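Local coordinates for xylose isomerase-like TIM barrel (Anabaena variabilis ATCC 29413, PDB 2QW5), which binds a zinc ion and D-xylose in a TIM-barrel pocket and is probably a sugar isomerase or epimerase, though its natural substrate is not established, at residues P184-H187 with W188-P191; D149-Q152 with E153-K156; D223-G226 with P227-K231. All coordinates share one frame; numbering follows the deposited sequence. Where two conformers were deposited one is given.

Interaction 1: P184-H187 with W188-P191. With XLS (D-xylose), chain C.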
# COMPACT_ATOMS: atom_id res chain seq x y z
N PRO A 184 11.36 -23.07 -7.96
CA PRO A 184 10.67 -22.90 -6.68
C PRO A 184 11.29 -21.65 -6.06
O PRO A 184 12.51 -21.52 -6.06
CB PRO A 184 11.06 -24.14 -5.88
CG PRO A 184 11.68 -25.07 -6.85
CD PRO A 184 12.25 -24.24 -7.92
N ILE A 185 10.45 -20.72 -5.62
CA ILE A 185 10.90 -19.42 -5.06
C ILE A 185 10.24 -19.26 -3.70
O ILE A 185 9.07 -19.56 -3.58
CB ILE A 185 10.54 -18.27 -6.01
CG1 ILE A 185 11.46 -18.29 -7.23
CG2 ILE A 185 10.63 -16.89 -5.33
CD1 ILE A 185 11.10 -17.33 -8.35
N THR A 186 10.96 -18.74 -2.73
CA THR A 186 10.48 -18.54 -1.38
C THR A 186 9.17 -17.79 -1.29
O THR A 186 8.90 -16.91 -2.10
CB THR A 186 11.52 -17.80 -0.48
OG1 THR A 186 10.97 -17.65 0.84
CG2 THR A 186 11.90 -16.41 -1.01
N HIS A 187 8.35 -18.20 -0.32
CA HIS A 187 7.09 -17.51 0.04
C HIS A 187 7.28 -16.00 0.28
O HIS A 187 6.35 -15.23 0.10
CB HIS A 187 6.50 -18.11 1.32
CG HIS A 187 7.33 -17.85 2.55
ND1 HIS A 187 7.05 -16.82 3.42
CD2 HIS A 187 8.47 -18.42 3.00
CE1 HIS A 187 7.96 -16.80 4.37
NE2 HIS A 187 8.83 -17.77 4.14
N TRP A 188 8.47 -15.59 0.73
CA TRP A 188 8.77 -14.17 0.90
C TRP A 188 8.64 -13.37 -0.38
O TRP A 188 8.32 -12.18 -0.31
CB TRP A 188 10.14 -13.95 1.52
CG TRP A 188 10.19 -14.14 3.00
CD1 TRP A 188 10.85 -15.11 3.65
CD2 TRP A 188 9.55 -13.34 4.00
NE1 TRP A 188 10.68 -14.97 5.00
CE2 TRP A 188 9.90 -13.87 5.25
CE3 TRP A 188 8.73 -12.20 3.97
CZ2 TRP A 188 9.44 -13.33 6.46
CZ3 TRP A 188 8.31 -11.64 5.19
CH2 TRP A 188 8.65 -12.22 6.41
N GLU A 189 8.93 -14.00 -1.53
CA GLU A 189 8.89 -13.34 -2.83
C GLU A 189 7.71 -13.63 -3.73
O GLU A 189 7.43 -12.80 -4.56
CB GLU A 189 10.13 -13.69 -3.65
CG GLU A 189 11.45 -13.30 -3.03
CD GLU A 189 12.62 -13.72 -3.89
OE1 GLU A 189 12.57 -13.54 -5.12
OE2 GLU A 189 13.61 -14.16 -3.32
N THR A 190 6.99 -14.75 -3.59
CA THR A 190 5.96 -15.07 -4.57
C THR A 190 4.99 -16.08 -3.95
O THR A 190 5.41 -16.76 -3.04
CB THR A 190 6.66 -15.61 -5.87
OG1 THR A 190 5.80 -15.42 -7.01
CG2 THR A 190 7.12 -17.06 -5.74
N PRO A 191 3.72 -16.15 -4.41
CA PRO A 191 2.74 -17.08 -3.79
C PRO A 191 2.96 -18.56 -4.00
O PRO A 191 2.52 -19.37 -3.16
CB PRO A 191 1.41 -16.62 -4.40
CG PRO A 191 1.81 -16.05 -5.69
CD PRO A 191 3.06 -15.31 -5.43
C1 XLS C . 14.19 -14.20 -8.11
C2 XLS C . 13.49 -14.40 -9.45
C3 XLS C . 12.98 -13.07 -10.11
C4 XLS C . 13.12 -13.03 -11.62
O1 XLS C . 14.12 -15.09 -6.99
O2 XLS C . 14.27 -15.20 -10.33
O3 XLS C . 13.53 -11.82 -9.68
O4 XLS C . 12.56 -14.20 -12.15

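Interaction 2: D149-Q152 with E153-K156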
# COMPACT_ATOMS: atom_id res chain seq x y z
N ASP A 149 -4.26 -21.78 3.88
CA ASP A 149 -5.14 -22.79 3.30
C ASP A 149 -5.91 -22.30 2.12
O ASP A 149 -5.96 -23.00 1.10
CB ASP A 149 -6.07 -23.39 4.35
CG ASP A 149 -5.31 -24.07 5.47
OD1 ASP A 149 -4.55 -23.38 6.18
OD2 ASP A 149 -5.46 -25.30 5.65
N GLU A 150 -6.47 -21.10 2.24
CA GLU A 150 -7.24 -20.48 1.16
C GLU A 150 -6.35 -20.27 -0.09
O GLU A 150 -6.76 -20.57 -1.21
CB GLU A 150 -7.83 -19.15 1.64
CG GLU A 150 -8.88 -18.59 0.69
CD GLU A 150 -9.41 -17.24 1.09
OE1 GLU A 150 -8.85 -16.57 2.01
OE2 GLU A 150 -10.39 -16.82 0.43
N LEU A 151 -5.14 -19.79 0.09
CA LEU A 151 -4.21 -19.63 -1.02
C LEU A 151 -3.91 -20.98 -1.69
O LEU A 151 -3.89 -21.06 -2.93
CB LEU A 151 -2.87 -18.97 -0.57
CG LEU A 151 -1.83 -18.83 -1.66
CD1 LEU A 151 -2.38 -18.01 -2.86
CD2 LEU A 151 -0.56 -18.17 -1.05
N GLN A 152 -3.69 -22.02 -0.90
CA GLN A 152 -3.37 -23.37 -1.46
C GLN A 152 -4.55 -23.92 -2.29
O GLN A 152 -4.31 -24.51 -3.33
CB GLN A 152 -2.89 -24.35 -0.35
CG GLN A 152 -1.51 -23.95 0.24
CD GLN A 152 -0.38 -23.91 -0.79
OE1 GLN A 152 -0.36 -24.71 -1.71
NE2 GLN A 152 0.56 -22.94 -0.65
N GLU A 153 -5.78 -23.68 -1.87
CA GLU A 153 -6.97 -24.09 -2.64
C GLU A 153 -7.05 -23.32 -3.97
O GLU A 153 -7.31 -23.94 -5.01
CB GLU A 153 -8.27 -23.93 -1.83
CG GLU A 153 -8.38 -24.87 -0.66
CD GLU A 153 -8.35 -26.35 -1.10
OE1 GLU A 153 -9.10 -26.75 -2.04
OE2 GLU A 153 -7.56 -27.11 -0.54
N HIS A 154 -6.79 -22.01 -3.91
CA HIS A 154 -6.72 -21.11 -5.07
C HIS A 154 -5.65 -21.58 -6.06
O HIS A 154 -5.87 -21.62 -7.30
CB HIS A 154 -6.38 -19.67 -4.61
CG HIS A 154 -6.15 -18.69 -5.71
ND1 HIS A 154 -7.12 -17.82 -6.15
CD2 HIS A 154 -5.04 -18.40 -6.44
CE1 HIS A 154 -6.64 -17.07 -7.13
NE2 HIS A 154 -5.39 -17.41 -7.32
N LEU A 155 -4.46 -21.90 -5.53
CA LEU A 155 -3.35 -22.35 -6.38
C LEU A 155 -3.59 -23.65 -7.13
O LEU A 155 -2.99 -23.85 -8.18
CB LEU A 155 -2.04 -22.42 -5.62
CG LEU A 155 -1.39 -21.10 -5.18
CD1 LEU A 155 -0.25 -21.40 -4.21
CD2 LEU A 155 -0.92 -20.24 -6.38
N LYS A 156 -4.45 -24.54 -6.61
CA LYS A 156 -4.77 -25.80 -7.34
C LYS A 156 -5.39 -25.50 -8.69
O LYS A 156 -5.07 -26.18 -9.68
CB LYS A 156 -5.73 -26.69 -6.55
CG LYS A 156 -5.19 -27.24 -5.25
CD LYS A 156 -6.34 -27.97 -4.51
CE LYS A 156 -5.86 -28.52 -3.18
NZ LYS A 156 -6.94 -29.30 -2.51

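Interaction 3: D223-G226 with P227-K231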
# COMPACT_ATOMS: atom_id res chain seq x y z
N ASP A 223 12.61 -22.35 2.29
CA ASP A 223 11.31 -23.08 2.30
C ASP A 223 11.33 -24.61 2.27
O ASP A 223 10.27 -25.23 2.50
CB ASP A 223 10.43 -22.61 1.11
CG ASP A 223 10.00 -21.17 1.22
OD1 ASP A 223 10.83 -20.31 1.61
OD2 ASP A 223 8.81 -20.88 0.93
N GLY A 224 12.48 -25.21 1.99
CA GLY A 224 12.56 -26.66 1.81
C GLY A 224 12.44 -27.49 3.06
O GLY A 224 12.48 -27.00 4.18
N GLU A 225 12.41 -28.79 2.83
CA GLU A 225 12.10 -29.77 3.87
C GLU A 225 13.27 -30.46 4.55
O GLU A 225 13.06 -31.41 5.33
CB GLU A 225 11.10 -30.76 3.24
CG GLU A 225 9.81 -30.06 2.84
CD GLU A 225 8.79 -30.94 2.16
OE1 GLU A 225 9.03 -31.37 1.02
OE2 GLU A 225 7.70 -31.13 2.75
N GLY A 226 14.48 -29.97 4.32
CA GLY A 226 15.65 -30.55 4.94
C GLY A 226 16.44 -31.51 4.05
O GLY A 226 15.94 -32.02 2.99
N PRO A 227 17.66 -31.82 4.48
CA PRO A 227 18.53 -32.62 3.63
C PRO A 227 18.08 -34.04 3.24
O PRO A 227 18.40 -34.47 2.11
CB PRO A 227 19.88 -32.55 4.36
CG PRO A 227 19.55 -32.26 5.73
CD PRO A 227 18.33 -31.43 5.73
N GLU A 228 17.32 -34.73 4.11
CA GLU A 228 16.89 -36.11 3.80
C GLU A 228 15.84 -36.14 2.70
O GLU A 228 15.99 -36.88 1.74
CB GLU A 228 16.39 -36.91 5.04
CG GLU A 228 17.42 -37.17 6.11
CD GLU A 228 17.70 -35.96 7.02
OE1 GLU A 228 16.90 -34.98 7.09
OE2 GLU A 228 18.77 -35.99 7.68
N ILE A 229 14.79 -35.33 2.87
CA ILE A 229 13.74 -35.19 1.85
C ILE A 229 14.33 -34.59 0.57
O ILE A 229 14.06 -35.07 -0.51
CB ILE A 229 12.56 -34.38 2.39
CG1 ILE A 229 11.84 -35.20 3.47
CG2 ILE A 229 11.60 -33.98 1.25
CD1 ILE A 229 10.94 -34.37 4.40
N PHE A 230 15.21 -33.59 0.69
CA PHE A 230 15.87 -32.99 -0.47
C PHE A 230 16.66 -33.97 -1.36
O PHE A 230 16.56 -33.90 -2.60
CB PHE A 230 16.78 -31.88 -0.01
CG PHE A 230 17.55 -31.24 -1.11
CD1 PHE A 230 16.88 -30.48 -2.08
CD2 PHE A 230 18.95 -31.34 -1.18
CE1 PHE A 230 17.59 -29.85 -3.10
CE2 PHE A 230 19.65 -30.72 -2.19
CZ PHE A 230 18.97 -29.98 -3.15
N LYS A 231 17.41 -34.87 -0.72
CA LYS A 231 18.16 -35.92 -1.39
C LYS A 231 17.23 -36.81 -2.24
O LYS A 231 17.56 -37.14 -3.37
CB LYS A 231 18.99 -36.72 -0.37
CG LYS A 231 19.90 -37.80 -0.99
CD LYS A 231 20.78 -38.60 -0.02
CE LYS A 231 21.39 -39.83 -0.75
NZ LYS A 231 22.39 -40.62 0.03
O HOH W 1 14.23 -33.87 5.53

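Interaction 1: P184-H187 with W188-P191
Glu189 and Ile185 reach the bound D-xylose from the two halves of one tight bend. Glu189 OE1 lies 2.9 Å from O1 of the sugar and is also hydrogen-bonded to Tyr134. Ile185 CD1 sits 3.9 Å from the sugar atom C2. The other branch of Ile185, CG2, turns back into the bend. There it meets Glu189 CB and, at 3.5 Å, Thr190 CG2, both side chains crossing the isoleucine at about a right angle. Thr186 CG2 crosses the extended Glu189 chain in the same way and touches CG and OE2.

The bend itself is held through Thr186. Its carbonyl O takes two N-H groups. Glu189 N, at 3.0 Å from Thr186 O, comes from above the carbonyl plane (52° out of it). Thr190 N approaches in that plane. Thr186 OG1 stands opposite the backbone N (chi1 -180°), beside the carbonyl carbon. From there it accepts Trp188 N, two residues on, at 3.2 Å in a fairly straight bond, the pattern of an ST turn. The same hydroxyl is bonded to Asp223.

His187 and Trp188 lie side by side and point the same way. His187 CE1 rests 3.3 Å above one face of the Trp188 ring, off its centre, with the planes inclined at 37°. His187 ND1 is bonded to Arg294 O of the second subunit, and Trp188 stacks on Trp188 of that subunit.

The bend follows strand 179-182, whose end leads into the zinc ligand Glu183. Its chemistry is divided. Apolar methyl and methylene contacts and a doubly used carbonyl fix the backbone, while the carboxylate of Glu189 is directed at the sugar, in a pocket that the subunit interface borders.

Interaction 2: D149-Q152 with E153-K156
Asp149 O, Glu150 O, Leu151 O and Gln152 O receive the N-H groups of Glu153, His154, Leu155 and Lys156 in turn. This is the i to i+4 ladder of an alpha helix. The bond from Leu155 N to Leu151 O is the shortest, at 2.8 Å. The bond from Lys156 N to Gln152 O is longer, 3.3 Å, and more bent, at 139°.

The two leucines meet obliquely one turn apart. Leu151 CG lies 4.0 Å from Leu155 CD1. Leu151 CG is anti to its own N (chi1 178°), and this brings its branched end back toward the next turn. Leu155 CG also lies over Leu151 O. The Gln152 chain bends at chi2, so its amide comes near the same methyl, with NE2 4.0 Å from Leu155 CD1. That NE2 is bonded to Thr296 O of the second subunit. Replacing Leu155 by an alanine would probably open a gap beside Leu151 and take away the methyl that the Gln152 amide lies against.

On another side, Lys156 NZ meets Glu153 OE2 at 3.0 Å in a salt bridge, on the syn side of the carboxylate. The same OE2 pairs with Arg298 of the second subunit, so two cations probably stabilise its negative charge. Asp149 OD1 accepts from Lys299 N of that subunit.

Leu151 and Leu155 are buried, Leu151 against Pro138 and Ile146, while Asp149, Gln152 and Glu153 bond to the second subunit. The arrangement is that of an amphipathic helix. This is the start of helix 148-176, which follows strand 125-128 and precedes strand 179-182 in the chain, the helix of a beta-alpha-beta unit of the TIM barrel.

Interaction 3: D223-G226 with P227-K231
The Phe230 ring leads away from the turn and is met by Phe266, by Pro269 and Ile270 of helix 263-273, and by Trp260 of the second subunit. The Phe266 ring meets it with the planes at about 15°, and Trp260 edge-to-face. Phe230 CB, by contrast, lies 3.1 Å from Gly226 O. The Pro227 ring packs on the same Trp260.

Gly226 is the N-cap of helix 227-240. Its carbonyl takes Phe230 N at 2.9 Å, in a straight bond (160° at the hydrogen), the first i to i+4 bond of the helix. Gly226 has a positive phi of 98°, where a CB would press against the preceding carbonyl.

Glu225 and Ile229 meet obliquely across the cap. Glu225 CB touches both CG2 and CD1 of Ile229, and its OE1 lies 3.7 Å from Ile229 CG2. Ile229 CG2 is opposite its own N, which places this methyl against the glutamate.

One water joins the two sides. It donates to Glu225 O at 2.7 Å and to Glu228 OE1, and accepts from Ile229 N at 3.1 Å. An N-H of the first helical turn is thus satisfied by solvent. With a glycine at the N-cap, the water probably stands in for a capping side chain.

Interaction 1 is fully buried at the sugar pocket, close to the zinc ion. Interactions 2 and 3 are partly buried and lie farther from the centre of the chain. Interactions 1 and 3 are joined by Asp223, whose carboxylate takes Thr186 OG1 and His187 N, although their centres are about 17 Å apart. Interactions 1 and 2 meet only by packing, where Pro191 O touches the leucines of helix 148-176. Interactions 2 and 3 do not touch. All three also reach the second subunit, by different means: aromatic stacking and hydrogen bonds in 1, salt bridge and hydrogen bonds in 2, and an edge-to-face ring pair in 3.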